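Local coordinates for protein racemase (Pseudovibrio sp. JE062, PDB 3MKC) that is probably a racemase of the enolase superfamily, pairing a mandelate racemase-like N-terminal domain with a TIM-barrel C-terminal domain, at residues L56-I61 with Q95-R100; I76-L79 with A85-D88; A175-V180 with Y337-H342. One frame throughout, in Å; residues are numbered along the deposited sequence.

Contact 1: L56-I61 with Q95-R100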
# COMPACT_ATOMS: atom_id res chain seq x y z
N LEU A 56 -11.97 10.89 -10.86
CA LEU A 56 -13.03 11.87 -10.62
C LEU A 56 -14.22 11.59 -11.54
O LEU A 56 -15.38 11.62 -11.10
CB LEU A 56 -12.51 13.30 -10.87
CG LEU A 56 -13.48 14.44 -10.53
CD1 LEU A 56 -13.68 14.49 -9.03
CD2 LEU A 56 -12.92 15.76 -11.04
N ALA A 57 -13.95 11.32 -12.81
CA ALA A 57 -15.03 11.05 -13.76
C ALA A 57 -15.81 9.81 -13.35
O ALA A 57 -17.04 9.79 -13.37
CB ALA A 57 -14.46 10.87 -15.16
N TYR A 58 -15.09 8.77 -12.95
CA TYR A 58 -15.73 7.53 -12.53
C TYR A 58 -16.63 7.78 -11.32
O TYR A 58 -17.74 7.24 -11.23
CB TYR A 58 -14.68 6.48 -12.17
CG TYR A 58 -15.28 5.18 -11.70
CD1 TYR A 58 -15.80 4.26 -12.61
CD2 TYR A 58 -15.39 4.89 -10.34
CE1 TYR A 58 -16.41 3.09 -12.18
CE2 TYR A 58 -16.00 3.72 -9.90
CZ TYR A 58 -16.51 2.83 -10.82
OH TYR A 58 -17.14 1.69 -10.38
N ALA A 59 -16.14 8.60 -10.40
CA ALA A 59 -16.87 8.91 -9.19
C ALA A 59 -18.10 9.76 -9.44
O ALA A 59 -18.96 9.88 -8.57
CB ALA A 59 -15.94 9.62 -8.20
N ASN A 60 -18.20 10.34 -10.63
CA ASN A 60 -19.34 11.19 -10.97
C ASN A 60 -20.27 10.65 -12.06
O ASN A 60 -21.07 11.40 -12.62
CB ASN A 60 -18.84 12.59 -11.35
CG ASN A 60 -18.45 13.41 -10.13
OD1 ASN A 60 -19.31 13.81 -9.35
ND2 ASN A 60 -17.16 13.66 -9.97
N ILE A 61 -20.17 9.36 -12.35
CA ILE A 61 -21.03 8.77 -13.38
C ILE A 61 -22.47 8.65 -12.90
O ILE A 61 -22.74 8.63 -11.69
CB ILE A 61 -20.52 7.38 -13.82
CG1 ILE A 61 -20.42 6.43 -12.62
CG2 ILE A 61 -19.17 7.53 -14.51
CD1 ILE A 61 -21.61 5.54 -12.43
N GLN A 95 -20.74 -3.79 -9.97
CA GLN A 95 -20.13 -4.93 -10.66
C GLN A 95 -19.92 -4.77 -12.16
O GLN A 95 -18.95 -5.30 -12.72
CB GLN A 95 -20.95 -6.19 -10.43
CG GLN A 95 -20.97 -6.68 -9.00
CD GLN A 95 -21.81 -7.92 -8.87
OE1 GLN A 95 -21.46 -8.98 -9.38
NE2 GLN A 95 -22.95 -7.79 -8.18
N TRP A 96 -20.83 -4.06 -12.83
CA TRP A 96 -20.69 -3.92 -14.27
C TRP A 96 -19.37 -3.30 -14.71
O TRP A 96 -18.84 -3.66 -15.76
CB TRP A 96 -21.86 -3.12 -14.88
CG TRP A 96 -22.00 -3.39 -16.35
CD1 TRP A 96 -21.62 -2.58 -17.38
CD2 TRP A 96 -22.50 -4.60 -16.95
NE1 TRP A 96 -21.84 -3.21 -18.59
CE2 TRP A 96 -22.38 -4.45 -18.36
CE3 TRP A 96 -23.03 -5.79 -16.45
CZ2 TRP A 96 -22.77 -5.45 -19.25
CZ3 TRP A 96 -23.42 -6.79 -17.34
CH2 TRP A 96 -23.28 -6.61 -18.73
N GLN A 97 -18.83 -2.37 -13.92
CA GLN A 97 -17.57 -1.74 -14.29
C GLN A 97 -16.58 -1.51 -13.15
O GLN A 97 -15.59 -0.81 -13.34
CB GLN A 97 -17.82 -0.41 -15.01
CG GLN A 97 -18.63 0.61 -14.22
CD GLN A 97 -18.91 1.89 -15.01
OE1 GLN A 97 -18.84 1.89 -16.24
NE2 GLN A 97 -19.24 2.98 -14.31
N GLY A 98 -16.84 -2.08 -11.98
CA GLY A 98 -15.93 -1.85 -10.87
C GLY A 98 -15.45 -3.06 -10.09
O GLY A 98 -14.86 -2.89 -9.02
N MSE A 99 -15.67 -4.26 -10.60
CA MSE A 99 -15.24 -5.46 -9.88
C MSE A 99 -13.74 -5.61 -9.81
O MSE A 99 -13.22 -6.27 -8.91
CB MSE A 99 -15.82 -6.72 -10.52
CG MSE A 99 -17.25 -6.99 -10.13
SE MSE A 99 -17.78 -8.74 -10.67
CE MSE A 99 -17.66 -8.47 -12.55
N ARG A 100 -13.05 -5.04 -10.79
CA ARG A 100 -11.59 -5.10 -10.84
C ARG A 100 -11.11 -3.79 -11.46
O ARG A 100 -11.91 -2.98 -11.92
CB ARG A 100 -11.13 -6.26 -11.73
CG ARG A 100 -11.68 -7.64 -11.35
CD ARG A 100 -11.06 -8.19 -10.08
NE ARG A 100 -11.41 -9.60 -9.90
CZ ARG A 100 -12.56 -10.04 -9.40
NH1 ARG A 100 -13.50 -9.19 -9.00
NH2 ARG A 100 -12.79 -11.35 -9.35
O HOH W 1 -19.81 2.58 -11.20
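In the helical part of the N-terminal domain, Y58 from the last turn of helix 52-59 meets Q97 of the short, weakly bonded helix 95-98. The tyrosine ring and the glutamine side chain slide past each other in opposite directions, with ring and amide planes 43° apart, so they are not stacked. The amide nitrogen makes the nearest approach, Q97 NE2 to Y58 CE1 at 3.5 Å, obliquely to the ring. Y58 holds its CG anti to the backbone N (chi1 179°), which sends the phenol across to the second segment, where its OH lies 3.8 Å from G98 CA. G98 has no side chain, and this lets the hydroxyl come up against the bare backbone.

No direct hydrogen bond joins the two segments; a water links them instead. It accepts from Q97 NE2 at 3.2 Å and makes a weak bond with Y58 OH at 2.9 Å. I61, just past the helix end, comes toward Q97 from the opposite direction, its CD1 4.0 Å from Q97 NE2. Q97 NE2 therefore has aromatic carbon, an aliphatic methyl and the water around it. The two helices, separated in the chain by helix 83-93, both belong to the N-terminal capping domain of the enolase superfamily, which sits beside the barrel.

At the helix end N60 ND2 donates to L56 O at 2.9 Å, from above the carbonyl plane. N70 ND2 bonds to A59 O and I61 O, while the side chains of Y58 and Q97 also touch T94 and L68, respectively.

Contact 2: I76-L79 with A85-D88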
# COMPACT_ATOMS: atom_id res chain seq x y z
N ILE A 76 -23.98 6.91 0.78
CA ILE A 76 -24.73 8.06 1.29
C ILE A 76 -25.91 7.60 2.14
O ILE A 76 -26.70 6.75 1.72
CB ILE A 76 -25.27 8.93 0.14
CG1 ILE A 76 -24.13 9.35 -0.79
CG2 ILE A 76 -25.99 10.15 0.71
CD1 ILE A 76 -23.06 10.17 -0.12
N GLY A 77 -26.04 8.17 3.33
CA GLY A 77 -27.13 7.82 4.21
C GLY A 77 -26.82 6.72 5.21
O GLY A 77 -27.50 6.60 6.23
N ARG A 78 -25.78 5.94 4.94
CA ARG A 78 -25.40 4.83 5.82
C ARG A 78 -24.58 5.29 7.02
O ARG A 78 -23.94 6.34 6.99
CB ARG A 78 -24.60 3.78 5.03
CG ARG A 78 -25.34 3.14 3.85
CD ARG A 78 -26.56 2.36 4.32
NE ARG A 78 -26.20 1.23 5.17
CZ ARG A 78 -25.75 0.06 4.71
NH1 ARG A 78 -25.61 -0.12 3.40
NH2 ARG A 78 -25.45 -0.92 5.55
N LEU A 79 -24.61 4.49 8.09
CA LEU A 79 -23.85 4.80 9.29
C LEU A 79 -22.43 4.29 9.02
O LEU A 79 -22.24 3.11 8.72
CB LEU A 79 -24.46 4.08 10.50
CG LEU A 79 -25.93 4.46 10.77
CD1 LEU A 79 -26.48 3.65 11.94
CD2 LEU A 79 -26.02 5.94 11.05
N ALA A 85 -20.45 -3.78 5.65
CA ALA A 85 -21.70 -3.81 4.91
C ALA A 85 -21.72 -2.78 3.78
O ALA A 85 -22.24 -3.05 2.70
CB ALA A 85 -22.88 -3.58 5.85
N ILE A 86 -21.16 -1.60 4.02
CA ILE A 86 -21.14 -0.56 2.99
C ILE A 86 -20.23 -1.03 1.85
O ILE A 86 -20.52 -0.78 0.68
CB ILE A 86 -20.62 0.77 3.56
CG1 ILE A 86 -21.56 1.23 4.68
CG2 ILE A 86 -20.54 1.82 2.45
CD1 ILE A 86 -21.06 2.42 5.46
N TRP A 87 -19.15 -1.70 2.20
CA TRP A 87 -18.21 -2.23 1.21
C TRP A 87 -18.99 -3.14 0.26
O TRP A 87 -18.92 -2.98 -0.96
CB TRP A 87 -17.13 -3.07 1.90
CG TRP A 87 -15.89 -3.31 1.08
CD1 TRP A 87 -14.69 -2.66 1.19
CD2 TRP A 87 -15.72 -4.28 0.03
NE1 TRP A 87 -13.78 -3.17 0.29
CE2 TRP A 87 -14.39 -4.16 -0.43
CE3 TRP A 87 -16.56 -5.24 -0.55
CZ2 TRP A 87 -13.88 -4.97 -1.46
CZ3 TRP A 87 -16.05 -6.04 -1.58
CH2 TRP A 87 -14.72 -5.90 -2.02
N ASP A 88 -19.73 -4.09 0.83
CA ASP A 88 -20.51 -5.03 0.03
C ASP A 88 -21.55 -4.32 -0.82
O ASP A 88 -21.78 -4.70 -1.97
CB ASP A 88 -21.22 -6.06 0.92
CG ASP A 88 -20.27 -7.09 1.52
OD1 ASP A 88 -19.14 -7.23 1.01
OD2 ASP A 88 -20.68 -7.77 2.48
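The guanidinium of R78 is the flat group that meets the other segment: I86 CG1 lies over one of its faces, and A85 CB approaches obliquely, 3.7 Å from R78 NH2. The face contact is loose, with I86 CG1 4.4 Å from R78 CZ. Bends at chi2 and chi3 (-63° and -64°) curl the chain, and its polar end comes back alongside the first turn of helix 83-93. E82, just ahead of that helix, takes R78 NH2 in a salt bridge, which ties the charged end of the curl to the chain leading into the helix.

Nearer the backbone of R78 the contact is aliphatic. I86 reaches out with its longer branch: R78 CB is 3.8 Å from I86 CD1 and 4.0 Å from I86 CG1. With chi2 at 171° the ethyl branch is extended, and its terminal methyl I86 CD1 also arrives 3.5 Å from the backbone atom L79 O. In the fold this joins the irregular loop that precedes helix 83-93 to the flank of that helix, all within the N-terminal domain. The loop is also tied by backbone hydrogen bonds of G77 and R78 with I12 of strand 12-22, and I86 also packs on L114 of helix 102-122.

Since no hydrogen bond crosses between the segments, cohesion here comes from van der Waals contact, much of it between aliphatic groups, with R78 CB packing on the ethyl branch of I86, while the arginine charge is answered by E82.

Contact 3: A175-V180 with Y337-H342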
# COMPACT_ATOMS: atom_id res chain seq x y z
N ALA A 175 14.84 -2.60 7.88
CA ALA A 175 14.85 -3.17 6.54
C ALA A 175 14.62 -2.12 5.47
O ALA A 175 13.91 -1.15 5.68
CB ALA A 175 13.78 -4.26 6.44
N VAL A 176 15.24 -2.33 4.31
CA VAL A 176 15.11 -1.41 3.20
C VAL A 176 14.93 -2.17 1.89
O VAL A 176 15.35 -3.32 1.76
CB VAL A 176 16.36 -0.52 3.07
CG1 VAL A 176 16.53 0.33 4.33
CG2 VAL A 176 17.59 -1.38 2.84
N LYS A 177 14.29 -1.53 0.92
CA LYS A 177 14.09 -2.14 -0.38
C LYS A 177 14.77 -1.28 -1.43
O LYS A 177 14.61 -0.07 -1.44
CB LYS A 177 12.60 -2.25 -0.71
CG LYS A 177 12.34 -2.96 -2.04
CD LYS A 177 10.87 -3.32 -2.21
CE LYS A 177 10.01 -2.10 -2.50
NZ LYS A 177 8.57 -2.46 -2.66
N VAL A 178 15.55 -1.92 -2.29
CA VAL A 178 16.24 -1.22 -3.36
C VAL A 178 15.59 -1.68 -4.66
O VAL A 178 14.86 -2.66 -4.67
CB VAL A 178 17.73 -1.58 -3.39
CG1 VAL A 178 18.39 -1.17 -2.08
CG2 VAL A 178 17.90 -3.08 -3.63
N CYS A 179 15.84 -0.96 -5.75
CA CYS A 179 15.26 -1.32 -7.03
C CYS A 179 16.32 -1.40 -8.12
O CYS A 179 17.39 -0.80 -7.99
CB CYS A 179 14.23 -0.28 -7.47
SG CYS A 179 13.07 0.25 -6.21
N VAL A 180 16.01 -2.13 -9.18
CA VAL A 180 16.89 -2.24 -10.32
C VAL A 180 16.26 -1.27 -11.32
O VAL A 180 15.15 -1.50 -11.79
CB VAL A 180 16.89 -3.66 -10.94
CG1 VAL A 180 17.78 -3.69 -12.17
CG2 VAL A 180 17.40 -4.67 -9.92
N TYR A 337 7.51 -6.83 8.71
CA TYR A 337 7.59 -5.47 8.20
C TYR A 337 6.40 -5.17 7.29
O TYR A 337 5.58 -6.05 7.00
CB TYR A 337 8.87 -5.29 7.38
CG TYR A 337 10.13 -5.80 8.04
CD1 TYR A 337 10.64 -5.19 9.18
CD2 TYR A 337 10.81 -6.90 7.51
CE1 TYR A 337 11.81 -5.64 9.78
CE2 TYR A 337 11.99 -7.36 8.10
CZ TYR A 337 12.48 -6.73 9.24
OH TYR A 337 13.63 -7.17 9.83
N PHE A 338 6.32 -3.91 6.86
CA PHE A 338 5.29 -3.43 5.94
C PHE A 338 5.92 -2.24 5.20
O PHE A 338 6.80 -1.57 5.75
CB PHE A 338 4.02 -3.02 6.70
CG PHE A 338 4.19 -1.82 7.59
CD1 PHE A 338 3.59 -0.61 7.26
CD2 PHE A 338 4.93 -1.91 8.76
CE1 PHE A 338 3.72 0.50 8.08
CE2 PHE A 338 5.07 -0.79 9.60
CZ PHE A 338 4.46 0.41 9.26
N GLU A 339 5.50 -2.00 3.96
CA GLU A 339 6.11 -0.91 3.21
C GLU A 339 5.70 0.47 3.70
O GLU A 339 4.52 0.74 3.93
CB GLU A 339 5.80 -1.01 1.71
CG GLU A 339 6.40 0.14 0.90
CD GLU A 339 6.33 -0.07 -0.60
OE1 GLU A 339 5.30 -0.57 -1.09
OE2 GLU A 339 7.31 0.29 -1.30
N TYR A 340 6.70 1.33 3.84
CA TYR A 340 6.48 2.68 4.29
C TYR A 340 7.46 3.61 3.59
O TYR A 340 8.62 3.26 3.38
CB TYR A 340 6.70 2.77 5.80
CG TYR A 340 6.13 4.01 6.44
CD1 TYR A 340 4.80 4.05 6.86
CD2 TYR A 340 6.92 5.14 6.63
CE1 TYR A 340 4.27 5.19 7.47
CE2 TYR A 340 6.41 6.28 7.24
CZ TYR A 340 5.09 6.30 7.65
OH TYR A 340 4.58 7.42 8.25
N VAL A 341 6.98 4.78 3.20
CA VAL A 341 7.83 5.77 2.56
C VAL A 341 7.96 6.88 3.59
O VAL A 341 6.97 7.45 4.04
CB VAL A 341 7.19 6.31 1.25
CG1 VAL A 341 5.84 6.93 1.54
CG2 VAL A 341 8.12 7.32 0.60
N HIS A 342 9.19 7.13 4.02
CA HIS A 342 9.45 8.14 5.03
C HIS A 342 9.94 9.44 4.40
O HIS A 342 10.67 9.42 3.41
CB HIS A 342 10.48 7.61 6.03
CG HIS A 342 10.62 8.44 7.26
ND1 HIS A 342 11.29 9.65 7.27
CD2 HIS A 342 10.13 8.28 8.51
CE1 HIS A 342 11.21 10.18 8.47
NE2 HIS A 342 10.51 9.37 9.25
O HOH W 2 7.30 -0.30 -4.03
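A175 and Y337 meet in a CH-pi contact: the methyl A175 CB sits 3.9 Å from the centroid of the Y337 ring, only 8° off the ring normal, and so almost over its centre. Y337 turns its CG anti to the carbonyl carbon (chi1 -47°), which lays the ring face against the start of strand 175-179; its OH goes on to D207 OD2.

The ionic contact lies two residues further along each segment. K177 NZ makes a salt bridge with E339 OE2 at 3.3 Å, weak as a hydrogen bond, the two side chains crossing obliquely. K177 bends at chi3 (73°) to bring its ammonium up to the carboxylate.

Water reinforces this pair, accepting from K177 NZ at 2.9 Å and donating to E339 OE2 at 2.8 Å.

Backbones take no part: strands 175-179 and 339-340 flank strand 137-143, each parallel to it, and K177 CA stands 8.8 Å from E339 CA. The side chains thus reach across that strand in the TIM barrel.

K177 NZ also pairs with E238 OE1 and bonds to Y141 OH, while T143 OG1 and N315 N bond to E339 OE2 and OE1. The buried charges therefore belong to a polar network in which both carboxylate oxygens are engaged and the lysine has acidic partners from two strands.

Overall arrangement
Contacts 1 and 2 belong to the N-terminal domain, contact 3 to the barrel domain on the opposite side of the chain's centre. Along the chain, contact 2 falls between the two segments of contact 1: helix 52-59, the loop, helix 83-93 and helix 95-98 follow in that order. Their centres are about 17 Å apart and their nearest atoms about 7 Å. Contact 3 comes later, joining segments of the barrel 157 residues apart at their closest ends; its centre is about 31 Å from that of contact 1 and 34 Å from that of contact 2. Contacts 1 and 2 thus pack the helical part of the capping domain, while contact 3 ties strands within the barrel.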